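Local coordinates for protein subtilisin-like serine protease (Fervidobacterium pennivorans, PDB 1R6V) that degrades keratin into peptides as a calcium-binding, subtilisin-like serine protease, which lets the bacterium grow on native feathers, at residues 241-246 with 275-280; 316-321 with 329-334; 392-397 with 407-412; 503-508 with 552-557; 564-569 with 607-612. The protein carries 1 engineered substitution. One frame throughout, in Å; residues are numbered along the deposited sequence.

Interaction 1 of 5, residues 241-246 with 275-280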
# COMPACT_ATOMS: atom_id res chain seq x y z
N ASN A 241 0.73 1.73 19.48
CA ASN A 241 0.33 0.35 19.71
C ASN A 241 1.49 -0.59 19.42
O ASN A 241 1.31 -1.80 19.26
CB ASN A 241 -0.87 -0.01 18.83
CG ASN A 241 -0.57 0.12 17.35
OD1 ASN A 241 0.54 0.50 16.96
ND2 ASN A 241 -1.55 -0.19 16.51
N GLY A 242 2.69 -0.03 19.35
CA GLY A 242 3.86 -0.84 19.08
C GLY A 242 4.24 -0.93 17.62
O GLY A 242 5.32 -1.43 17.29
N TYR A 243 3.37 -0.46 16.73
CA TYR A 243 3.68 -0.51 15.29
C TYR A 243 4.94 0.33 15.08
O TYR A 243 4.99 1.48 15.53
CB TYR A 243 2.54 0.05 14.45
CG TYR A 243 2.83 -0.02 12.97
CD1 TYR A 243 3.19 -1.23 12.38
CD2 TYR A 243 2.74 1.11 12.16
CE1 TYR A 243 3.46 -1.32 11.01
CE2 TYR A 243 3.01 1.03 10.79
CZ TYR A 243 3.38 -0.19 10.23
OH TYR A 243 3.66 -0.26 8.88
N VAL A 244 5.93 -0.22 14.39
CA VAL A 244 7.19 0.48 14.18
C VAL A 244 7.17 1.55 13.10
O VAL A 244 8.11 2.33 12.99
CB VAL A 244 8.36 -0.51 13.88
CG1 VAL A 244 8.51 -1.48 15.05
CG2 VAL A 244 8.09 -1.29 12.59
N GLY A 245 6.10 1.61 12.31
CA GLY A 245 6.02 2.61 11.26
C GLY A 245 6.23 2.00 9.87
O GLY A 245 6.95 1.01 9.73
N ASP A 246 5.62 2.61 8.86
CA ASP A 246 5.74 2.10 7.50
C ASP A 246 7.19 2.10 7.02
O ASP A 246 7.61 1.23 6.24
CB ASP A 246 4.89 2.92 6.53
CG ASP A 246 3.39 2.70 6.72
OD1 ASP A 246 2.98 1.69 7.33
OD2 ASP A 246 2.62 3.54 6.22
N TYR A 275 3.01 4.66 -0.64
CA TYR A 275 3.86 4.42 -1.80
C TYR A 275 5.12 3.69 -1.37
O TYR A 275 5.70 2.90 -2.12
CB TYR A 275 4.23 5.71 -2.50
CG TYR A 275 3.09 6.23 -3.35
CD1 TYR A 275 2.09 7.01 -2.80
CD2 TYR A 275 3.02 5.91 -4.71
CE1 TYR A 275 1.03 7.48 -3.58
CE2 TYR A 275 1.96 6.37 -5.50
CZ TYR A 275 0.98 7.15 -4.92
OH TYR A 275 -0.03 7.66 -5.70
N THR A 276 5.55 3.98 -0.15
CA THR A 276 6.73 3.33 0.40
C THR A 276 6.48 1.84 0.60
O THR A 276 7.31 1.00 0.22
CB THR A 276 7.12 3.95 1.75
OG1 THR A 276 7.51 5.30 1.52
CG2 THR A 276 8.32 3.20 2.39
N MET A 277 5.34 1.50 1.19
CA MET A 277 5.05 0.08 1.41
C MET A 277 4.85 -0.66 0.09
O MET A 277 5.21 -1.84 -0.03
CB MET A 277 3.80 -0.09 2.29
CG MET A 277 3.68 -1.51 2.88
SD MET A 277 5.07 -2.02 4.00
CE MET A 277 4.88 -0.61 5.34
N LYS A 278 4.29 0.03 -0.90
CA LYS A 278 4.06 -0.54 -2.23
C LYS A 278 5.43 -0.90 -2.78
O LYS A 278 5.67 -2.01 -3.28
CB LYS A 278 3.40 0.50 -3.15
CG LYS A 278 3.13 0.06 -4.60
CD LYS A 278 1.87 -0.77 -4.68
CE LYS A 278 1.37 -0.93 -6.11
NZ LYS A 278 2.26 -1.77 -6.98
N GLU A 279 6.35 0.05 -2.66
CA GLU A 279 7.71 -0.17 -3.16
C GLU A 279 8.40 -1.34 -2.47
O GLU A 279 9.12 -2.12 -3.10
CB GLU A 279 8.57 1.08 -2.96
CG GLU A 279 8.35 2.18 -3.95
CD GLU A 279 8.67 1.76 -5.38
OE1 GLU A 279 9.84 1.48 -5.71
OE2 GLU A 279 7.74 1.73 -6.18
N ALA A 280 8.19 -1.47 -1.16
CA ALA A 280 8.81 -2.55 -0.42
C ALA A 280 8.23 -3.92 -0.83
O ALA A 280 8.96 -4.90 -0.99
CB ALA A 280 8.62 -2.33 1.06

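Interaction 2 of 5, residues 316-321 with 329-334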
# COMPACT_ATOMS: atom_id res chain seq x y z
N VAL A 316 -5.38 -14.29 2.26
CA VAL A 316 -5.94 -15.50 2.84
C VAL A 316 -7.12 -15.30 3.78
O VAL A 316 -7.05 -14.49 4.70
CB VAL A 316 -4.84 -16.25 3.61
CG1 VAL A 316 -5.36 -17.54 4.22
CG2 VAL A 316 -3.66 -16.52 2.68
N ALA A 317 -8.19 -16.06 3.56
CA ALA A 317 -9.36 -15.99 4.41
C ALA A 317 -9.33 -17.09 5.46
O ALA A 317 -8.70 -18.14 5.27
CB ALA A 317 -10.62 -16.12 3.57
N ALA A 318 -10.03 -16.87 6.57
CA ALA A 318 -10.09 -17.86 7.65
C ALA A 318 -11.28 -18.80 7.45
O ALA A 318 -12.40 -18.35 7.19
CB ALA A 318 -10.23 -17.14 8.98
N LEU A 319 -11.02 -20.10 7.57
CA LEU A 319 -12.08 -21.10 7.42
C LEU A 319 -12.34 -21.84 8.73
O LEU A 319 -11.43 -22.11 9.52
CB LEU A 319 -11.69 -22.13 6.35
CG LEU A 319 -11.49 -21.60 4.93
CD1 LEU A 319 -11.15 -22.77 3.99
CD2 LEU A 319 -12.79 -20.92 4.45
N ASP A 320 -13.61 -22.17 8.95
CA ASP A 320 -14.06 -22.89 10.12
C ASP A 320 -14.66 -24.18 9.53
O ASP A 320 -14.74 -24.33 8.31
CB ASP A 320 -15.15 -22.03 10.80
CG ASP A 320 -15.65 -22.60 12.13
OD1 ASP A 320 -15.06 -23.56 12.67
OD2 ASP A 320 -16.65 -22.06 12.64
N TYR A 321 -15.05 -25.12 10.37
CA TYR A 321 -15.67 -26.33 9.86
C TYR A 321 -16.74 -26.68 10.88
O TYR A 321 -16.45 -26.81 12.06
CB TYR A 321 -14.66 -27.47 9.75
CG TYR A 321 -15.24 -28.72 9.15
CD1 TYR A 321 -15.29 -28.89 7.76
CD2 TYR A 321 -15.79 -29.71 9.96
CE1 TYR A 321 -15.86 -30.03 7.20
CE2 TYR A 321 -16.37 -30.86 9.41
CZ TYR A 321 -16.40 -31.02 8.03
OH TYR A 321 -16.96 -32.15 7.47
N ALA A 329 -14.97 -18.16 8.36
CA ALA A 329 -15.06 -17.93 9.80
C ALA A 329 -16.07 -16.86 10.20
O ALA A 329 -16.61 -16.90 11.32
CB ALA A 329 -13.70 -17.59 10.36
N GLY A 330 -16.33 -15.91 9.31
CA GLY A 330 -17.29 -14.86 9.61
C GLY A 330 -16.61 -13.53 9.83
O GLY A 330 -16.98 -12.52 9.23
N PHE A 331 -15.62 -13.52 10.71
CA PHE A 331 -14.87 -12.31 11.00
C PHE A 331 -13.91 -12.03 9.85
O PHE A 331 -13.27 -10.98 9.80
CB PHE A 331 -14.09 -12.49 12.30
CG PHE A 331 -13.27 -13.75 12.34
CD1 PHE A 331 -12.16 -13.90 11.51
CD2 PHE A 331 -13.63 -14.80 13.18
CE1 PHE A 331 -11.42 -15.07 11.52
CE2 PHE A 331 -12.90 -15.98 13.19
CZ PHE A 331 -11.78 -16.12 12.37
N SER A 332 -13.82 -12.98 8.92
CA SER A 332 -12.94 -12.85 7.76
C SER A 332 -13.54 -11.84 6.77
O SER A 332 -14.65 -12.04 6.27
CB SER A 332 -12.76 -14.21 7.08
OG SER A 332 -11.59 -14.25 6.28
N SER A 333 -12.81 -10.76 6.49
CA SER A 333 -13.30 -9.74 5.58
C SER A 333 -13.52 -10.26 4.17
O SER A 333 -12.62 -10.86 3.56
CB SER A 333 -12.35 -8.55 5.56
N ARG A 334 -14.72 -10.04 3.65
CA ARG A 334 -15.10 -10.46 2.31
C ARG A 334 -14.52 -9.49 1.28
O ARG A 334 -14.75 -8.28 1.37
CB ARG A 334 -16.63 -10.51 2.18
CG ARG A 334 -17.15 -10.71 0.76
CD ARG A 334 -18.67 -10.84 0.70
NE ARG A 334 -19.14 -11.03 -0.67
CZ ARG A 334 -20.38 -11.35 -1.02
NH1 ARG A 334 -21.31 -11.53 -0.08
NH2 ARG A 334 -20.70 -11.50 -2.30
O HOH W 1 -15.77 -19.22 13.08

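Interaction 3 of 5, residues 392-397 with 407-412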
# COMPACT_ATOMS: atom_id res chain seq x y z
N ALA A 392 5.99 -22.58 1.50
CA ALA A 392 7.35 -23.01 1.80
C ALA A 392 7.62 -24.43 1.29
O ALA A 392 8.70 -24.70 0.76
CB ALA A 392 7.62 -22.92 3.31
N VAL A 393 6.65 -25.32 1.46
CA VAL A 393 6.80 -26.70 0.98
C VAL A 393 6.88 -26.69 -0.56
O VAL A 393 7.73 -27.36 -1.16
CB VAL A 393 5.62 -27.61 1.50
CG1 VAL A 393 5.74 -29.04 0.93
CG2 VAL A 393 5.68 -27.69 3.03
N LEU A 394 6.02 -25.91 -1.20
CA LEU A 394 6.02 -25.82 -2.66
C LEU A 394 7.33 -25.27 -3.22
O LEU A 394 7.78 -25.71 -4.28
CB LEU A 394 4.87 -24.95 -3.16
CG LEU A 394 3.46 -25.46 -2.86
CD1 LEU A 394 2.44 -24.43 -3.33
CD2 LEU A 394 3.22 -26.80 -3.58
N LEU A 395 7.93 -24.31 -2.52
CA LEU A 395 9.16 -23.72 -3.01
C LEU A 395 10.31 -24.71 -2.99
O LEU A 395 11.29 -24.54 -3.71
CB LEU A 395 9.51 -22.45 -2.22
CG LEU A 395 8.56 -21.29 -2.57
CD1 LEU A 395 8.82 -20.13 -1.64
CD2 LEU A 395 8.77 -20.87 -4.04
N GLN A 396 10.19 -25.76 -2.17
CA GLN A 396 11.23 -26.78 -2.16
C GLN A 396 11.09 -27.60 -3.43
O GLN A 396 12.08 -27.91 -4.10
CB GLN A 396 11.08 -27.73 -0.97
CG GLN A 396 12.10 -28.88 -1.02
CD GLN A 396 11.94 -29.85 0.12
OE1 GLN A 396 11.29 -29.55 1.12
NE2 GLN A 396 12.53 -31.03 -0.03
N LYS A 397 9.86 -27.96 -3.78
CA LYS A 397 9.63 -28.77 -4.97
C LYS A 397 9.75 -28.03 -6.29
O LYS A 397 10.13 -28.62 -7.30
CB LYS A 397 8.27 -29.46 -4.90
CG LYS A 397 8.01 -30.36 -6.11
CD LYS A 397 6.81 -31.27 -5.92
CE LYS A 397 6.64 -32.20 -7.13
NZ LYS A 397 5.48 -33.12 -6.97
N ARG A 407 0.95 -18.59 -6.54
CA ARG A 407 -0.42 -18.24 -6.24
C ARG A 407 -1.39 -19.00 -7.14
O ARG A 407 -2.38 -19.55 -6.66
CB ARG A 407 -0.68 -16.74 -6.38
CG ARG A 407 -2.12 -16.34 -6.05
CD ARG A 407 -2.30 -14.83 -6.09
NE ARG A 407 -1.93 -14.25 -7.38
CZ ARG A 407 -2.67 -14.35 -8.48
NH1 ARG A 407 -3.83 -15.01 -8.46
NH2 ARG A 407 -2.23 -13.81 -9.61
N LYS A 408 -1.12 -19.04 -8.45
CA LYS A 408 -2.04 -19.76 -9.32
C LYS A 408 -2.11 -21.24 -9.01
O LYS A 408 -3.16 -21.86 -9.20
CB LYS A 408 -1.68 -19.56 -10.80
CG LYS A 408 -1.86 -18.13 -11.31
CD LYS A 408 -3.25 -17.53 -11.00
CE LYS A 408 -4.39 -18.43 -11.42
NZ LYS A 408 -5.71 -17.76 -11.13
N LEU A 409 -1.01 -21.83 -8.56
CA LEU A 409 -1.01 -23.25 -8.24
C LEU A 409 -1.97 -23.47 -7.08
O LEU A 409 -2.77 -24.40 -7.08
CB LEU A 409 0.39 -23.72 -7.86
CG LEU A 409 0.52 -25.20 -7.46
CD1 LEU A 409 -0.12 -26.14 -8.51
CD2 LEU A 409 1.99 -25.52 -7.29
N LEU A 410 -1.89 -22.59 -6.08
CA LEU A 410 -2.79 -22.71 -4.94
C LEU A 410 -4.26 -22.58 -5.34
O LEU A 410 -5.10 -23.34 -4.87
CB LEU A 410 -2.49 -21.64 -3.90
CG LEU A 410 -1.12 -21.71 -3.22
CD1 LEU A 410 -1.03 -20.58 -2.23
CD2 LEU A 410 -0.92 -23.03 -2.56
N GLU A 411 -4.56 -21.60 -6.19
CA GLU A 411 -5.93 -21.36 -6.60
C GLU A 411 -6.45 -22.47 -7.51
O GLU A 411 -7.61 -22.87 -7.39
CB GLU A 411 -6.02 -20.00 -7.30
CG GLU A 411 -5.77 -18.82 -6.34
CD GLU A 411 -5.65 -17.48 -7.03
OE1 GLU A 411 -5.79 -17.42 -8.27
OE2 GLU A 411 -5.42 -16.48 -6.32
N ASN A 412 -5.59 -22.98 -8.38
CA ASN A 412 -5.98 -24.06 -9.28
C ASN A 412 -6.23 -25.39 -8.58
O ASN A 412 -6.95 -26.24 -9.11
CB ASN A 412 -4.93 -24.27 -10.37
CG ASN A 412 -4.85 -23.11 -11.35
OD1 ASN A 412 -5.75 -22.28 -11.41
ND2 ASN A 412 -3.77 -23.06 -12.12

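Interaction 4 of 5, residues 503-508 with 552-557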
# COMPACT_ATOMS: atom_id res chain seq x y z
N GLY A 503 -9.09 6.95 -13.26
CA GLY A 503 -9.68 8.21 -12.82
C GLY A 503 -8.68 9.31 -12.50
O GLY A 503 -7.77 9.08 -11.70
N GLY A 504 -8.91 10.48 -13.11
CA GLY A 504 -8.10 11.69 -13.01
C GLY A 504 -7.33 11.92 -11.74
O GLY A 504 -7.58 11.20 -10.78
N PRO A 505 -6.44 12.93 -11.68
CA PRO A 505 -5.71 13.09 -10.42
C PRO A 505 -6.68 13.14 -9.25
O PRO A 505 -7.78 13.65 -9.38
CB PRO A 505 -4.94 14.40 -10.60
CG PRO A 505 -4.76 14.49 -12.10
CD PRO A 505 -6.10 14.02 -12.62
N ASP A 506 -6.18 12.63 -8.14
CA ASP A 506 -6.98 12.58 -6.93
C ASP A 506 -7.05 13.96 -6.29
O ASP A 506 -6.04 14.50 -5.85
CB ASP A 506 -6.35 11.58 -5.96
CG ASP A 506 -7.17 11.38 -4.70
OD1 ASP A 506 -8.33 11.83 -4.65
OD2 ASP A 506 -6.64 10.76 -3.76
N HIS A 507 -8.34 14.55 -6.19
CA HIS A 507 -8.50 15.87 -5.59
C HIS A 507 -8.94 15.70 -4.14
O HIS A 507 -10.08 16.02 -3.81
CB HIS A 507 -9.54 16.68 -6.37
CG HIS A 507 -10.67 15.85 -6.90
ND1 HIS A 507 -10.52 14.94 -7.92
CD2 HIS A 507 -11.97 15.79 -6.53
CE1 HIS A 507 -11.68 14.36 -8.17
NE2 HIS A 507 -12.58 14.86 -7.34
N TRP A 508 -8.05 15.20 -3.30
CA TRP A 508 -8.36 14.97 -1.88
C TRP A 508 -8.17 16.20 -1.01
O TRP A 508 -8.58 16.21 0.15
CB TRP A 508 -7.47 13.86 -1.31
CG TRP A 508 -5.99 14.14 -1.39
CD1 TRP A 508 -5.17 13.89 -2.44
CD2 TRP A 508 -5.16 14.75 -0.38
NE1 TRP A 508 -3.89 14.28 -2.16
CE2 TRP A 508 -3.85 14.81 -0.90
CE3 TRP A 508 -5.41 15.23 0.92
CZ2 TRP A 508 -2.78 15.35 -0.17
CZ3 TRP A 508 -4.34 15.77 1.65
CH2 TRP A 508 -3.04 15.82 1.10
N VAL A 552 -2.55 5.25 -21.35
CA VAL A 552 -3.72 6.11 -21.32
C VAL A 552 -3.26 7.56 -21.50
O VAL A 552 -2.31 8.00 -20.85
CB VAL A 552 -4.47 5.96 -19.97
CG1 VAL A 552 -5.70 6.86 -19.96
CG2 VAL A 552 -4.87 4.51 -19.75
N ASN A 553 -3.92 8.28 -22.39
CA ASN A 553 -3.57 9.67 -22.64
C ASN A 553 -4.73 10.57 -22.27
O ASN A 553 -5.78 10.55 -22.92
CB ASN A 553 -3.19 9.87 -24.11
CG ASN A 553 -1.94 9.13 -24.49
OD1 ASN A 553 -0.83 9.54 -24.15
ND2 ASN A 553 -2.10 8.01 -25.19
N PHE A 554 -4.55 11.36 -21.21
CA PHE A 554 -5.58 12.28 -20.76
C PHE A 554 -5.56 13.52 -21.65
O PHE A 554 -4.55 13.84 -22.27
CB PHE A 554 -5.31 12.70 -19.30
CG PHE A 554 -5.87 11.75 -18.26
CD1 PHE A 554 -6.63 10.65 -18.63
CD2 PHE A 554 -5.66 11.99 -16.91
CE1 PHE A 554 -7.19 9.80 -17.68
CE2 PHE A 554 -6.21 11.14 -15.94
CZ PHE A 554 -6.98 10.04 -16.33
N ASN A 555 -6.70 14.20 -21.72
CA ASN A 555 -6.83 15.45 -22.46
C ASN A 555 -7.83 16.32 -21.70
O ASN A 555 -8.60 15.82 -20.88
CB ASN A 555 -7.31 15.22 -23.91
CG ASN A 555 -8.66 14.52 -23.98
OD1 ASN A 555 -9.65 14.97 -23.42
ND2 ASN A 555 -8.70 13.40 -24.70
N SER A 556 -7.83 17.62 -21.98
CA SER A 556 -8.74 18.53 -21.30
C SER A 556 -8.99 19.77 -22.16
O SER A 556 -8.33 19.99 -23.17
CB SER A 556 -8.14 18.98 -19.96
OG SER A 556 -6.84 19.52 -20.17
N THR A 557 -9.96 20.57 -21.73
CA THR A 557 -10.29 21.81 -22.41
C THR A 557 -10.28 22.90 -21.35
O THR A 557 -10.69 22.67 -20.21
CB THR A 557 -11.68 21.76 -23.09
OG1 THR A 557 -12.68 21.41 -22.13
CG2 THR A 557 -11.67 20.75 -24.22

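Interaction 5 of 5, residues 564-569 with 607-612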
# COMPACT_ATOMS: atom_id res chain seq x y z
N THR A 564 -14.26 42.49 -17.15
CA THR A 564 -13.93 43.81 -16.63
C THR A 564 -13.35 44.77 -17.67
O THR A 564 -12.58 44.36 -18.52
CB THR A 564 -12.93 43.68 -15.45
OG1 THR A 564 -13.42 42.72 -14.51
CG2 THR A 564 -12.75 45.03 -14.75
N ASN A 565 -13.72 46.04 -17.58
CA ASN A 565 -13.19 47.03 -18.50
C ASN A 565 -11.87 47.56 -17.93
O ASN A 565 -11.85 48.13 -16.84
CB ASN A 565 -14.18 48.19 -18.67
CG ASN A 565 -13.57 49.39 -19.34
OD1 ASN A 565 -12.72 49.26 -20.23
ND2 ASN A 565 -14.00 50.59 -18.94
N LEU A 566 -10.77 47.34 -18.64
CA LEU A 566 -9.46 47.79 -18.18
C LEU A 566 -8.88 48.88 -19.07
O LEU A 566 -7.66 49.01 -19.20
CB LEU A 566 -8.48 46.61 -18.15
CG LEU A 566 -8.85 45.41 -17.26
CD1 LEU A 566 -7.75 44.35 -17.31
CD2 LEU A 566 -9.04 45.88 -15.84
N SER A 567 -9.77 49.67 -19.68
CA SER A 567 -9.34 50.74 -20.58
C SER A 567 -8.52 51.81 -19.86
O SER A 567 -7.77 52.55 -20.50
CB SER A 567 -10.57 51.39 -21.24
OG SER A 567 -11.41 51.98 -20.26
N THR A 568 -8.67 51.88 -18.54
CA THR A 568 -7.95 52.85 -17.73
C THR A 568 -6.52 52.40 -17.44
O THR A 568 -5.73 53.15 -16.87
CB THR A 568 -8.64 53.08 -16.37
OG1 THR A 568 -8.72 51.83 -15.66
CG2 THR A 568 -10.04 53.64 -16.57
N LEU A 569 -6.21 51.16 -17.82
CA LEU A 569 -4.87 50.63 -17.60
C LEU A 569 -4.03 50.79 -18.86
O LEU A 569 -4.56 50.82 -19.97
CB LEU A 569 -4.93 49.15 -17.21
CG LEU A 569 -5.58 48.83 -15.85
CD1 LEU A 569 -5.48 47.34 -15.55
CD2 LEU A 569 -4.88 49.63 -14.76
N PHE A 607 -3.24 32.21 -13.75
CA PHE A 607 -3.60 33.32 -14.64
C PHE A 607 -3.31 34.66 -14.00
O PHE A 607 -3.56 34.85 -12.82
CB PHE A 607 -5.11 33.27 -14.97
CG PHE A 607 -5.58 31.95 -15.50
CD1 PHE A 607 -4.94 31.35 -16.58
CD2 PHE A 607 -6.69 31.31 -14.94
CE1 PHE A 607 -5.40 30.15 -17.11
CE2 PHE A 607 -7.16 30.11 -15.46
CZ PHE A 607 -6.51 29.52 -16.55
N GLY A 608 -2.80 35.59 -14.78
CA GLY A 608 -2.53 36.89 -14.21
C GLY A 608 -2.77 38.00 -15.20
O GLY A 608 -3.09 37.78 -16.37
N ILE A 609 -2.61 39.22 -14.71
CA ILE A 609 -2.76 40.40 -15.54
C ILE A 609 -1.62 41.34 -15.17
O ILE A 609 -1.26 41.46 -14.00
CB ILE A 609 -4.13 41.08 -15.29
CG1 ILE A 609 -5.24 40.17 -15.81
CG2 ILE A 609 -4.18 42.43 -15.99
CD1 ILE A 609 -6.60 40.74 -15.74
N GLN A 610 -1.02 41.94 -16.18
CA GLN A 610 0.05 42.90 -15.97
C GLN A 610 -0.25 44.15 -16.78
O GLN A 610 -0.93 44.09 -17.81
CB GLN A 610 1.41 42.32 -16.39
CG GLN A 610 1.51 41.94 -17.86
CD GLN A 610 2.94 41.58 -18.27
OE1 GLN A 610 3.63 42.37 -18.94
NE2 GLN A 610 3.39 40.40 -17.87
N THR A 611 0.25 45.28 -16.30
CA THR A 611 0.07 46.57 -16.98
C THR A 611 1.43 47.28 -16.95
O THR A 611 2.19 47.09 -16.01
CB THR A 611 -0.98 47.43 -16.25
OG1 THR A 611 -1.04 48.73 -16.85
CG2 THR A 611 -0.62 47.57 -14.79
N LEU A 612 1.71 48.08 -17.97
CA LEU A 612 2.98 48.80 -18.06
C LEU A 612 3.15 49.82 -16.94
O LEU A 612 4.24 49.98 -16.38
CB LEU A 612 3.10 49.50 -19.43
CG LEU A 612 4.49 49.99 -19.85
CD1 LEU A 612 5.43 48.80 -20.01
CD2 LEU A 612 4.39 50.76 -21.16

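Interaction 1 of 5, residues 241-246 with 275-280
Asp-246 and Met-277 meet through one methyl group, and the aspartate, followed outward, shows how an acidic side chain can present a carbon surface and a polar end together. Its CB lies 3.7 Å from Met-277 CE, and CG is scarcely farther from the same methyl. At the tip, OD1 sits 3.6 Å from CE while taking a short hydrogen bond, 2.6 Å, from Tyr-243 OH. The phenol donates to the anti lone pair of OD1, and OD1 lies in the plane of the ring at its edge. The same oxygen also forms a salt bridge with Arg-98, and OD2 accepts from Tyr-96 N, so the carboxylate is gripped from several directions and can hardly turn.

The methionine chain bends at chi2 (62°) and again at chi3 (59°), and the bends bring Met-277 CE 3.4 Å from Asp-246 O, the methionine and aspartate side chains crossing at about a right angle. Tyr-243 and Met-277 come from opposite directions, with Tyr-243 OH 3.8 Å from Met-277 CE. Gly-245 N stands over one face of the tyrosine ring, toward its rim, and Gly-245 takes the N-cap position of helix 246-258. Upstream, Asn-241 OD1 accepts from Tyr-243 N in an Asx turn.

Partners from the propeptide reach the starts of both helices: Ser-95 OG bonds Asp-246 N, and Glu-93 bonds Tyr-275 N and Thr-276 OG1. Such a propeptide sheet laid on two helices of the catalytic domain is the classic zymogen interface of the subtilisins.

Interaction 2 of 5, residues 316-321 with 329-334
Ala-318 is the tight centre of this contact. Its CB lies 3.5 Å from Phe-331 CE1, which it meets obliquely, and 3.8 Å from Ala-329 CB. The second methyl itself stands over one face of the phenylalanine ring, offset toward the rim, so two alanines and one aromatic side chain form a compact apolar knot. Phe-331 holds CG between its own backbone N and carbonyl carbon (chi1 51°), the setting that folds the ring back over Ala-329.

Two hydrogen bonds clamp the same alanine by its backbone. Ala-329 N donates to Ala-318 O at 2.8 Å, from above the carbonyl plane, and Ala-318 N donates to Ser-332 OG at 3.1 Å with a nearly straight N-H (163°). The serine side chain, not a backbone carbonyl, thus accepts the Ala-318 N-H, and Ser-332 OG also rests 3.4 Å from Ala-317 CB. With an alanine here, the Ala-318 N-H would probably lose its acceptor and the loop one of its two direct bonds to the strand.

Toward Asp-320 the fit is looser. Asp-320 CB comes no nearer than 4.2 Å to Ala-329 CA, and a water donates to both Asp-320 OD2 and Ala-329 O, filling in for direct contact.

Strands 314-322 and 325-328 form a beta hairpin, and 329-334 is the chain leaving it. Phe-331 and Ser-332 also touch Thr-380, whose neighbour Ser-381 is the predicted nucleophile. The contact is therefore typical of the edge of a subtilase active site, where loops carried by the central sheet flank the serine's helix.

Interaction 3 of 5, residues 392-397 with 407-412
None of the side chains that meet here, Leu-394, Leu-409 and Leu-410, carries a flat group; the planar groups belong to a charged cluster along helix 403-413. In it, Glu-411 OE2 lies at the edge of the Arg-407 guanidinium, exactly in its plane, and accepts from NH1 at 3.0 Å. The carboxylate is itself turned, so that NH1 arrives on the syn side but 32° out of its plane. Its other oxygen, OE1, is met by Lys-408 NZ at 2.9 Å, nearly along the C-O axis. One glutamate is thus shared by two cations, and Arg-407 NH1 has a second acidic mate in Asp-494, while NH2 reaches His-492 O; both of these belong to strand 487-494 of the first sandwich domain.

The leucine side of the contact is simpler. Leu-394 points its fork at the other helix, and its CD1 lies 3.7 Å from Leu-410 CD2. Its two methyls share a single neighbour, Leu-409 CD2, at 4.1 Å from both CD1 and CD2. The side chains cross obliquely. Leu-409 sets CG anti to its backbone N (chi1 178°), directing CD2 at the fork, whereas Leu-410 starts off to one side and only its end closes in. Leu-437 and Ala-436 of helix 433-438 also touch Leu-394, and Val-387 and Val-390 touch Leu-410.

Chemically, the contact between 392-397 and 407-412 is apolar, methyl against methyl, with no hydrogen bond across it, while the ionic network on helix 403-413 ties the catalytic domain to its neighbouring sandwich.

Interaction 4 of 5, residues 503-508 with 552-557
Two torsions aim the ring of Phe-554 at Gly-504: chi1 of -85° sets CG anti to the carbonyl carbon, and chi2 near zero (-5°) turns the ring until its plane almost contains the CA-CB bond. The far rim then leads. CE2 comes to 3.5 Å from Gly-504 CA, and CZ lies 3.8 Å from Gly-504 N. Gly-503 C is met at the ring edge, near its plane, whereas Gly-504 CA and Pro-505 CD lie obliquely to it, the latter 4.4 Å from CE2. The absence of a side chain suits this site, since a CB on Gly-504 would be crowded by the ring of Pro-505.

This is a contact between the two layers of a beta sandwich. Gly-503 lies on the last part of strand 496-505 of the four-stranded antiparallel sheet, and Phe-554 follows directly on strand 549-553 of the facing three-stranded sheet, within the first, Ig-like beta sandwich. Val-454 and Val-466, one from each layer, also touch the phenylalanine. Phe-669, from strand 666-669 of the second sandwich, meets it edge-to-face, which places the ring at the junction of the two domains. Cutting the side chain back to an alanine would probably open a gap beside Gly-504 and deprive Phe-669 of its aromatic mate. Beyond the contact, His-507 ND1 makes a weak bond of 3.4 Å to Pro-505 O, which lies in the imidazole plane at its edge.

Interaction 5 of 5, residues 564-569 with 607-612
Leu-566 and Ile-609 reach toward each other tip to tip, their CD1 methyls 4.1 Å apart. Both use the same extended shape: Leu-566 CG and Ile-609 CG1 each lie anti to the carbonyl carbon, and the next bond is stretched out (chi2 -178° in Leu-566, -175° in Ile-609), which extends each chain toward the other's CD1. Leu-569 has a like conformation but meets its partner nearer the backbone, with CB 3.9 Å from Thr-611 OG1. That hydroxyl oxygen is not left to a carbon neighbour, for its one proton is shared between Lys-570 O, its strongest polar partner, and Leu-613 O.

The two leucines are spaced by a type I turn, closed by Leu-569 N donating to Leu-566 O at 2.9 Å. Ahead of it, Asn-565 OD1 accepts from Ser-567 N, closing an Asx turn, and also from Ser-567 OG, each at 3.0 Å.

The turn lies in the loop linking strand 558-562 of one sheet to strand 573-577 of the other in the second beta sandwich. Ile-609 belongs to strand 604-610, which pairs with 573-577, while Ile-619 and Ile-621 of the opposing strand 619-627 touch Leu-566, and Ile-621 also touches Ile-609.

Interactions 1, 2 and 3 all lie in the subtilisin-like catalytic domain, 4 and 5 in the sandwich portion. Two of them lie near residues assigned by inference to the charge relay: the Tyr-243 side chain of interaction 1 is about 10 Å from that of Asp-162, and Phe-331 of interaction 2 about 8 Å from that of Ser-381; the third relay position carries the engineered Ala-200. Helix 380-397 connects interactions 2 and 3, beginning beside the former and ending in the latter, with centres 21 Å apart. Interaction 4 approaches interaction 1 to about 7 Å between nearest atoms. Interaction 5 is remote, its centre 70 Å from that of interaction 3 but 32 Å from that of interaction 4.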